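Local coordinates for T-lymphoma invasion and metastasis-inducing protein 1 (Homo sapiens, PDB 4K2P) that probably binds phosphoinositides and partner proteins such as Par-3 through its PH and coiled-coil region, in signalling linked to tight junctions, at residues A115-C120 against F195-A200; F49-E52 against G58-H61. The protein carries 5 engineered substitutions. One frame throughout, in Å; residues are numbered along the deposited sequence.

Interaction 1: A115-C120 against F195-A200; sequences AIHSAC and FRCYLA
Tyr198 lays one face of its ring against Cys120, whose CB sits 3.3 Å above the ring plane, displaced toward the rim. That methylene makes a CH-pi contact, and the nearest pair is Cys120 CB to Tyr198 CZ at 3.4 Å; Cys120 SG lies obliquely to the ring. With CG anti to its carbonyl carbon (chi1 -63°), Tyr198 brings its phenol to helix 106-128, although its CB does not point straight at that helix. The hydroxyl ends in hydrogen bonds with the carbonyl O of Ser74 and with Arg194. The His117 side chain crosses that of Tyr198 at about a right angle, the ring planes 53° apart, and the closest ring atoms are His117 CD2 and Tyr198 CE1 at 4.0 Å. Obliquely, from the same side of the ring plane as Tyr198, Cys197 meets the imidazole, His117 CE1 to Cys197 CB at 3.6 Å. Both its nitrogens are bonded, ND1 with Ser201 OG and NE2 with the backbone N of Val76, which fixes its rotation. With the phenol cut back to a methyl, as in an alanine here, Cys120 and His117 would probably face a gap and Ser74 and Arg194 lose this partner. All four touching residues are buried; Leu199 and Arg196, partly exposed, lie on the part of helix 168-203 that takes no share in the contact. The axes of the segments 115-120 and 195-200 approach to 8.5 Å and cross at -110°, a steep packing of the C-terminal helix of a PH domain against a long helix of the CC-Ex region.

Interaction 2: F49-E52 against G58-H61; sequences FFYE and GIDH
Tyr51, at the end of strand 47-51, faces Ile59 in the following loop with their CA atoms 7.5 Å apart, and no hydrogen bond joins the two backbones. The side chains bridge that separation. Ile59 places its CG2 methyl over one face of the Tyr51 ring, 22° off the normal and nearer the CB end than the hydroxyl; Ile59 CG2 to Tyr51 CG is 3.7 Å, a CH-pi contact. CG2 stands anti to the backbone N of Ile59 and reaches the ring, while the CG1 branch ends in CD1, 3.9 Å from Tyr51 CB. Ile59 CD1 also lies 4.2 Å from Glu52 O, a marginal touch. Ile59 packs as well on Trp40 of the neighbouring strand, while Tyr51 touches Ser63 and Pro65, further along the same loop. Asp60 turns away, its backbone N bonded to Ser63 OG and its OD1 to the N of Asn62. Across the two segments the attraction is thus apolar and dispersive: two methyls and an aromatic face hold the loop near the end of strand 47-51, and the pairing rests on shape and dispersion, with no directional hydrogen bond between the segments.

In the fold
Interaction 2 precedes interaction 1 along the chain; their centres are 24 Å apart, and their nearest atoms come to about 9 Å without touching. Both draw on the PH domain, but from different parts: 49-52 against 58-61 closes part of a surface loop between strands 47-51 and 67-70, its centre about 26 Å from the centre of the chain, whereas 115-120 against 195-200 is buried, its centre about 11 Å from that same point. Interaction 1 spans 74 intervening residues, mostly helical, and joins the PH domain to the CC-Ex region; interaction 2 spans five and stays local. One therefore bears on how the two regions are set together, the other on the shape of a PH loop.

Interaction 1: A115-C120 against F195-A200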
ATOM      1  N   ALA A 115       4.735  -5.853 -12.370  1.00 25.03           N
ATOM      2  CA  ALA A 115       6.172  -5.899 -12.120  1.00 24.93           C
ATOM      3  C   ALA A 115       6.497  -5.482 -10.687  1.00 25.20           C
ATOM      4  O   ALA A 115       7.337  -6.097 -10.031  1.00 25.04           O
ATOM      5  CB  ALA A 115       6.914  -5.015 -13.104  1.00 26.70           C
ATOM      6  N   ILE A 116       5.829  -4.445 -10.192  1.00 22.63           N
ATOM      7  CA  ILE A 116       6.147  -3.937  -8.863  1.00 23.88           C
ATOM      8  C   ILE A 116       5.673  -4.924  -7.800  1.00 22.44           C
ATOM      9  O   ILE A 116       6.389  -5.184  -6.838  1.00 23.70           O
ATOM     10  CB  ILE A 116       5.539  -2.557  -8.618  1.00 24.81           C
ATOM     11  CG1 ILE A 116       6.198  -1.533  -9.545  1.00 25.58           C
ATOM     12  CG2 ILE A 116       5.752  -2.122  -7.167  1.00 27.95           C
ATOM     13  CD1 ILE A 116       5.445  -0.229  -9.673  1.00 25.66           C
ATOM     14  N   HIS A 117       4.487  -5.492  -7.992  1.00 21.16           N
ATOM     15  CA  HIS A 117       3.929  -6.448  -7.045  1.00 23.07           C
ATOM     16  C   HIS A 117       4.744  -7.732  -7.042  1.00 25.72           C
ATOM     17  O   HIS A 117       4.898  -8.371  -6.009  1.00 28.49           O
ATOM     18  CB  HIS A 117       2.468  -6.754  -7.382  1.00 21.17           C
ATOM     19  CG  HIS A 117       1.521  -5.698  -6.919  1.00 18.37           C
ATOM     20  ND1 HIS A 117       0.199  -5.658  -7.297  1.00 18.95           N
ATOM     21  CD2 HIS A 117       1.715  -4.636  -6.107  1.00 18.08           C
ATOM     22  CE1 HIS A 117      -0.382  -4.613  -6.740  1.00 19.21           C
ATOM     23  NE2 HIS A 117       0.515  -3.982  -6.005  1.00 19.69           N
ATOM     24  N   SER A 118       5.277  -8.097  -8.202  1.00 25.78           N
ATOM     25  CA  SER A 118       6.120  -9.282  -8.315  1.00 27.66           C
ATOM     26  C   SER A 118       7.393  -9.091  -7.521  1.00 25.38           C
ATOM     27  O   SER A 118       7.867 -10.006  -6.865  1.00 24.86           O
ATOM     28  CB  SER A 118       6.453  -9.583  -9.775  1.00 32.82           C
ATOM     29  OG  SER A 118       5.333 -10.136 -10.439  1.00 37.18           O
ATOM     30  N   ALA A 119       7.954  -7.892  -7.613  1.00 26.07           N
ATOM     31  CA  ALA A 119       9.155  -7.551  -6.877  1.00 27.69           C
ATOM     32  C   ALA A 119       8.878  -7.615  -5.381  1.00 27.11           C
ATOM     33  O   ALA A 119       9.701  -8.099  -4.617  1.00 27.15           O
ATOM     34  CB  ALA A 119       9.646  -6.166  -7.269  1.00 28.25           C
ATOM     35  N   CYS A 120       7.724  -7.102  -4.970  1.00 24.40           N
ATOM     36  CA  CYS A 120       7.339  -7.112  -3.565  1.00 25.12           C
ATOM     37  C   CYS A 120       7.154  -8.537  -3.075  1.00 25.36           C
ATOM     38  O   CYS A 120       7.508  -8.870  -1.949  1.00 28.01           O
ATOM     39  CB  CYS A 120       6.060  -6.307  -3.347  1.00 24.02           C
ATOM     40  SG  CYS A 120       6.310  -4.531  -3.499  1.00 26.70           S
ATOM     41  N   PHE A 195      -1.265  -8.832   0.292  1.00 25.36           N
ATOM     42  CA  PHE A 195      -0.775 -10.144  -0.101  1.00 27.63           C
ATOM     43  C   PHE A 195      -1.626 -10.693  -1.229  1.00 28.20           C
ATOM     44  O   PHE A 195      -1.122 -11.394  -2.098  1.00 27.53           O
ATOM     45  CB  PHE A 195      -0.746 -11.112   1.083  1.00 29.76           C
ATOM     46  CG  PHE A 195       0.419 -10.895   2.006  1.00 34.93           C
ATOM     47  CD1 PHE A 195       1.704 -11.167   1.582  1.00 40.22           C
ATOM     48  CD2 PHE A 195       0.235 -10.420   3.289  1.00 38.26           C
ATOM     49  CE1 PHE A 195       2.786 -10.969   2.421  1.00 43.26           C
ATOM     50  CE2 PHE A 195       1.320 -10.220   4.132  1.00 41.27           C
ATOM     51  CZ  PHE A 195       2.593 -10.494   3.693  1.00 43.09           C
ATOM     52  N   ARG A 196      -2.911 -10.358  -1.233  1.00 28.21           N
ATOM     53  CA  ARG A 196      -3.786 -10.794  -2.312  1.00 29.18           C
ATOM     54  C   ARG A 196      -3.446 -10.077  -3.615  1.00 29.59           C
ATOM     55  O   ARG A 196      -3.661 -10.610  -4.703  1.00 30.76           O
ATOM     56  CB  ARG A 196      -5.246 -10.565  -1.943  1.00 29.05           C
ATOM     57  CG  ARG A 196      -5.803 -11.643  -1.044  1.00 31.03           C
ATOM     58  CD  ARG A 196      -7.230 -11.359  -0.633  1.00 34.21           C
ATOM     59  NE  ARG A 196      -7.762 -12.457   0.168  1.00 40.50           N
ATOM     60  CZ  ARG A 196      -8.743 -12.343   1.056  1.00 43.57           C
ATOM     61  NH1 ARG A 196      -9.307 -11.165   1.290  1.00 43.15           N
ATOM     62  NH2 ARG A 196      -9.152 -13.416   1.720  1.00 46.15           N
ATOM     63  N   CYS A 197      -2.918  -8.868  -3.507  1.00 26.78           N
ATOM     64  CA  CYS A 197      -2.453  -8.159  -4.684  1.00 27.69           C
ATOM     65  C   CYS A 197      -1.227  -8.863  -5.251  1.00 29.05           C
ATOM     66  O   CYS A 197      -1.116  -9.058  -6.465  1.00 31.08           O
ATOM     67  CB  CYS A 197      -2.115  -6.706  -4.356  1.00 27.58           C
ATOM     68  SG  CYS A 197      -3.537  -5.618  -4.217  1.00 29.34           S
ATOM     69  N   TYR A 198      -0.305  -9.237  -4.367  1.00 28.50           N
ATOM     70  CA  TYR A 198       0.936  -9.900  -4.776  1.00 29.42           C
ATOM     71  C   TYR A 198       0.633 -11.230  -5.435  1.00 30.74           C
ATOM     72  O   TYR A 198       1.205 -11.584  -6.465  1.00 31.64           O
ATOM     73  CB  TYR A 198       1.850 -10.142  -3.576  1.00 29.95           C
ATOM     74  CG  TYR A 198       2.338  -8.904  -2.868  1.00 29.05           C
ATOM     75  CD1 TYR A 198       2.084  -7.626  -3.366  1.00 27.45           C
ATOM     76  CD2 TYR A 198       3.058  -9.017  -1.692  1.00 28.98           C
ATOM     77  CE1 TYR A 198       2.546  -6.502  -2.700  1.00 26.78           C
ATOM     78  CE2 TYR A 198       3.516  -7.917  -1.030  1.00 29.02           C
ATOM     79  CZ  TYR A 198       3.255  -6.658  -1.528  1.00 26.90           C
ATOM     80  OH  TYR A 198       3.735  -5.574  -0.836  1.00 26.57           O
ATOM     81  N   LEU A 199      -0.282 -11.969  -4.825  1.00 30.73           N
ATOM     82  CA  LEU A 199      -0.632 -13.294  -5.303  1.00 34.89           C
ATOM     83  C   LEU A 199      -1.303 -13.192  -6.660  1.00 36.15           C
ATOM     84  O   LEU A 199      -1.034 -13.990  -7.550  1.00 36.25           O
ATOM     85  CB  LEU A 199      -1.550 -14.007  -4.311  1.00 35.91           C
ATOM     86  CG  LEU A 199      -1.953 -15.433  -4.695  1.00 41.61           C
ATOM     87  CD1 LEU A 199      -0.734 -16.339  -4.834  1.00 47.81           C
ATOM     88  CD2 LEU A 199      -2.920 -15.999  -3.682  1.00 40.28           C
ATOM     89  N   ALA A 200      -2.181 -12.206  -6.811  1.00 36.57           N
ATOM     90  CA  ALA A 200      -2.913 -12.023  -8.057  1.00 40.11           C
ATOM     91  C   ALA A 200      -1.947 -11.688  -9.185  1.00 40.74           C
ATOM     92  O   ALA A 200      -2.100 -12.149 -10.317  1.00 42.17           O
ATOM     93  CB  ALA A 200      -3.952 -10.933  -7.903  1.00 40.67           C
TER

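Interaction 2: F49-E52 against G58-H61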
ATOM      1  N   PHE A  49      14.307   3.423  -9.336  1.00 29.11           N
ATOM      2  CA  PHE A  49      15.310   4.443  -9.604  1.00 29.40           C
ATOM      3  C   PHE A  49      14.790   5.408 -10.658  1.00 28.26           C
ATOM      4  O   PHE A  49      14.257   4.998 -11.686  1.00 27.23           O
ATOM      5  CB  PHE A  49      16.614   3.797 -10.068  1.00 30.01           C
ATOM      6  CG  PHE A  49      17.250   2.924  -9.033  1.00 32.32           C
ATOM      7  CD1 PHE A  49      18.100   3.461  -8.086  1.00 35.03           C
ATOM      8  CD2 PHE A  49      16.983   1.567  -8.995  1.00 35.13           C
ATOM      9  CE1 PHE A  49      18.688   2.661  -7.121  1.00 40.13           C
ATOM     10  CE2 PHE A  49      17.570   0.755  -8.030  1.00 40.38           C
ATOM     11  CZ  PHE A  49      18.419   1.306  -7.092  1.00 42.96           C
ATOM     12  N   PHE A  50      14.973   6.695 -10.399  1.00 28.74           N
ATOM     13  CA  PHE A  50      14.463   7.749 -11.265  1.00 27.30           C
ATOM     14  C   PHE A  50      15.623   8.474 -11.913  1.00 26.88           C
ATOM     15  O   PHE A  50      16.484   9.006 -11.220  1.00 29.61           O
ATOM     16  CB  PHE A  50      13.600   8.724 -10.462  1.00 28.01           C
ATOM     17  CG  PHE A  50      12.376   8.097  -9.861  1.00 29.22           C
ATOM     18  CD1 PHE A  50      12.479   7.214  -8.812  1.00 32.62           C
ATOM     19  CD2 PHE A  50      11.122   8.408 -10.339  1.00 30.39           C
ATOM     20  CE1 PHE A  50      11.350   6.638  -8.262  1.00 34.81           C
ATOM     21  CE2 PHE A  50       9.990   7.834  -9.790  1.00 32.43           C
ATOM     22  CZ  PHE A  50      10.107   6.953  -8.751  1.00 33.87           C
ATOM     23  N   TYR A  51      15.640   8.478 -13.246  1.00 26.47           N
ATOM     24  CA  TYR A  51      16.714   9.077 -14.037  1.00 26.88           C
ATOM     25  C   TYR A  51      16.168  10.236 -14.870  1.00 26.95           C
ATOM     26  O   TYR A  51      15.049  10.157 -15.379  1.00 26.56           O
ATOM     27  CB  TYR A  51      17.340   8.053 -14.987  1.00 28.88           C
ATOM     28  CG  TYR A  51      17.971   6.822 -14.357  1.00 29.24           C
ATOM     29  CD1 TYR A  51      17.204   5.708 -14.033  1.00 28.34           C
ATOM     30  CD2 TYR A  51      19.344   6.752 -14.147  1.00 30.93           C
ATOM     31  CE1 TYR A  51      17.785   4.574 -13.481  1.00 29.53           C
ATOM     32  CE2 TYR A  51      19.927   5.626 -13.602  1.00 31.11           C
ATOM     33  CZ  TYR A  51      19.147   4.542 -13.276  1.00 32.55           C
ATOM     34  OH  TYR A  51      19.731   3.423 -12.732  1.00 37.87           O
ATOM     35  N   GLU A  52      16.938  11.313 -14.997  1.00 34.18           N
ATOM     36  CA  GLU A  52      16.611  12.381 -15.940  1.00 37.16           C
ATOM     37  C   GLU A  52      17.417  12.247 -17.218  1.00 35.29           C
ATOM     38  O   GLU A  52      18.596  11.883 -17.189  1.00 37.04           O
ATOM     39  CB  GLU A  52      16.866  13.757 -15.323  1.00 46.10           C
ATOM     40  CG  GLU A  52      15.879  14.137 -14.226  1.00 52.13           C
ATOM     41  CD  GLU A  52      16.112  15.539 -13.681  1.00 60.13           C
ATOM     42  OE1 GLU A  52      17.063  16.217 -14.134  1.00 62.39           O
ATOM     43  OE2 GLU A  52      15.339  15.963 -12.796  1.00 63.66           O
ATOM     44  N   GLY A  58      21.312   8.004 -24.177  1.00 40.15           N
ATOM     45  CA  GLY A  58      20.373   7.110 -23.534  1.00 36.26           C
ATOM     46  C   GLY A  58      20.733   6.902 -22.076  1.00 35.89           C
ATOM     47  O   GLY A  58      21.747   7.411 -21.593  1.00 37.28           O
ATOM     48  N   ILE A  59      19.923   6.107 -21.393  1.00 35.86           N
ATOM     49  CA  ILE A  59      20.084   5.870 -19.966  1.00 38.26           C
ATOM     50  C   ILE A  59      20.405   4.390 -19.800  1.00 44.29           C
ATOM     51  O   ILE A  59      19.672   3.537 -20.278  1.00 42.98           O
ATOM     52  CB  ILE A  59      18.806   6.261 -19.179  1.00 42.50           C
ATOM     53  CG1 ILE A  59      18.690   7.782 -19.094  1.00 40.88           C
ATOM     54  CG2 ILE A  59      18.801   5.662 -17.767  1.00 42.35           C
ATOM     55  CD1 ILE A  59      17.284   8.278 -18.917  1.00 37.10           C
ATOM     56  N   ASP A  60      21.537   4.089 -19.174  1.00 50.92           N
ATOM     57  CA  ASP A  60      22.015   2.712 -19.088  1.00 55.20           C
ATOM     58  C   ASP A  60      22.626   2.451 -17.713  1.00 56.15           C
ATOM     59  O   ASP A  60      22.413   3.229 -16.788  1.00 49.90           O
ATOM     60  CB  ASP A  60      23.015   2.419 -20.214  1.00 58.88           C
ATOM     61  CG  ASP A  60      24.206   3.363 -20.219  1.00 62.96           C
ATOM     62  OD1 ASP A  60      24.546   3.930 -19.160  1.00 65.09           O
ATOM     63  OD2 ASP A  60      24.812   3.536 -21.301  1.00 64.58           O
ATOM     64  N   HIS A  61      23.364   1.353 -17.576  1.00 62.88           N
ATOM     65  CA  HIS A  61      23.911   0.952 -16.279  1.00 65.49           C
ATOM     66  C   HIS A  61      24.885   1.970 -15.679  1.00 63.43           C
ATOM     67  O   HIS A  61      25.040   2.028 -14.461  1.00 65.38           O
ATOM     68  CB  HIS A  61      24.610  -0.405 -16.408  1.00 70.09           C
TER